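Local coordinates for protein adenylyltransferase MntA (Shewanella oneidensis MR-1, PDB 6M6U), which builds a chain of up to three AMP units from ATP on a tyrosine of its cognate toxin HepT, thereby neutralising it, at residues L82-Q85 against V86-G90. The protein carries 2 engineered substitutions. Sequence-based numbering, arbitrary orientation.
Sequences LCQQ and VVTQG
Gln85 sends CG anti to its backbone N (chi1 -178°) and runs on extended, while Gln89, one turn later, holds CG between its own N and carbonyl carbon (chi1 76°); the two side chains therefore run alongside each other in the same direction. Their amides, with planes turned 59° apart, are modelled with Gln85 NE2 facing Gln89 OE1 at 2.4 Å, implausibly short, so the details of this bond are doubtful. OE1 of Gln89 also accepts the backbone N-H of Gly27, at the start of the GSX(10)DXD motif, a bond that links this helix to the nucleotidyltransferase signature. In the backbone of the same pair, Gln89 N bonds to Gln85 O at 2.8 Å, and CG of Gln89 packs 3.2 Å from that same Gln85 O. These are i to i+4 contacts in the last turns of helix 80-89 of the polymerase-beta-type nucleotidyltransferase fold; the helix leads through Gly90 into strand 91-94, outermost in this chain's sheet. The Gln85 side chain lies about 5 Å from that of Glu41, an engineered residue at a magnesium-binding position. On another face of the helix, Gln84 O takes two bonds from Thr88: N at 2.8 Å, and OG1 at 2.9 Å from above the carbonyl plane. Regular helical bonds precede them, Val86 N to Leu82 O (3.0 Å) and Val87 N to Cys83 O (2.9 Å). Val86 packs on Tyr24 and Phe26 of strand 20-26, Val87 on Phe103 of helix 97-125, whereas Gln84 and Thr88 both meet Ile65 of a HepT toxin chain.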
loop_
_atom_site.group_PDB
_atom_site.type_symbol
_atom_site.label_atom_id
_atom_site.label_comp_id
_atom_site.label_asym_id
_atom_site.label_seq_id
_atom_site.Cartn_x
_atom_site.Cartn_y
_atom_site.Cartn_z
ATOM N N LEU E 82 -22.244 4.016 -9.543
ATOM C CA LEU E 82 -21.445 3.199 -10.451
ATOM C C LEU E 82 -22.276 2.696 -11.627
ATOM O O LEU E 82 -21.802 2.695 -12.770
ATOM C CB LEU E 82 -20.810 2.030 -9.698
ATOM C CG LEU E 82 -19.853 1.153 -10.515
ATOM C CD1 LEU E 82 -18.857 2.000 -11.300
ATOM C CD2 LEU E 82 -19.114 0.204 -9.585
ATOM N N CYS E 83 -23.516 2.268 -11.378
ATOM C CA CYS E 83 -24.371 1.859 -12.489
ATOM C C CYS E 83 -24.576 3.001 -13.476
ATOM O O CYS E 83 -24.610 2.780 -14.692
ATOM C CB CYS E 83 -25.714 1.347 -11.965
ATOM S SG CYS E 83 -25.630 -0.292 -11.209
ATOM N N GLN E 84 -24.713 4.231 -12.974
ATOM C CA GLN E 84 -24.870 5.376 -13.867
ATOM C C GLN E 84 -23.626 5.581 -14.727
ATOM O O GLN E 84 -23.732 5.881 -15.923
ATOM C CB GLN E 84 -25.179 6.633 -13.053
ATOM C CG GLN E 84 -25.169 7.936 -13.847
ATOM C CD GLN E 84 -26.481 8.211 -14.575
ATOM O OE1 GLN E 84 -27.388 7.376 -14.598
ATOM N NE2 GLN E 84 -26.589 9.397 -15.162
ATOM N N GLN E 85 -22.436 5.420 -14.139
ATOM C CA GLN E 85 -21.210 5.583 -14.917
ATOM C C GLN E 85 -21.136 4.552 -16.039
ATOM O O GLN E 85 -20.824 4.888 -17.189
ATOM C CB GLN E 85 -19.981 5.480 -14.014
ATOM C CG GLN E 85 -18.672 5.682 -14.784
ATOM C CD GLN E 85 -17.422 5.388 -13.962
ATOM O OE1 GLN E 85 -17.473 5.241 -12.740
ATOM N NE2 GLN E 85 -16.286 5.301 -14.642
ATOM N N VAL E 86 -21.423 3.284 -15.720
ATOM C CA VAL E 86 -21.469 2.241 -16.745
ATOM C C VAL E 86 -22.456 2.618 -17.843
ATOM O O VAL E 86 -22.154 2.511 -19.034
ATOM C CB VAL E 86 -21.833 0.885 -16.113
ATOM C CG1 VAL E 86 -22.080 -0.160 -17.194
ATOM C CG2 VAL E 86 -20.728 0.435 -15.167
ATOM N N VAL E 87 -23.650 3.074 -17.450
ATOM C CA VAL E 87 -24.677 3.447 -18.422
ATOM C C VAL E 87 -24.224 4.641 -19.255
ATOM O O VAL E 87 -24.540 4.744 -20.448
ATOM C CB VAL E 87 -26.009 3.738 -17.697
ATOM C CG1 VAL E 87 -26.944 4.529 -18.587
ATOM C CG2 VAL E 87 -26.669 2.443 -17.256
ATOM N N THR E 88 -23.478 5.560 -18.643
ATOM C CA THR E 88 -23.081 6.790 -19.320
ATOM C C THR E 88 -21.925 6.555 -20.289
ATOM O O THR E 88 -22.042 6.822 -21.490
ATOM C CB THR E 88 -22.705 7.851 -18.282
ATOM O OG1 THR E 88 -23.884 8.277 -17.592
ATOM C CG2 THR E 88 -22.038 9.051 -18.942
ATOM N N GLN E 89 -20.800 6.055 -19.781
ATOM C CA GLN E 89 -19.571 5.932 -20.551
ATOM C C GLN E 89 -19.290 4.513 -21.019
ATOM O O GLN E 89 -18.279 4.290 -21.691
ATOM C CB GLN E 89 -18.387 6.408 -19.714
ATOM C CG GLN E 89 -17.994 5.381 -18.674
ATOM C CD GLN E 89 -16.751 5.752 -17.914
ATOM O OE1 GLN E 89 -16.347 5.048 -16.990
ATOM N NE2 GLN E 89 -16.133 6.865 -18.292
ATOM N N GLY E 90 -20.139 3.551 -20.674
ATOM C CA GLY E 90 -19.820 2.167 -20.948
ATOM C C GLY E 90 -19.981 1.812 -22.413
ATOM O O GLY E 90 -20.727 2.444 -23.160
#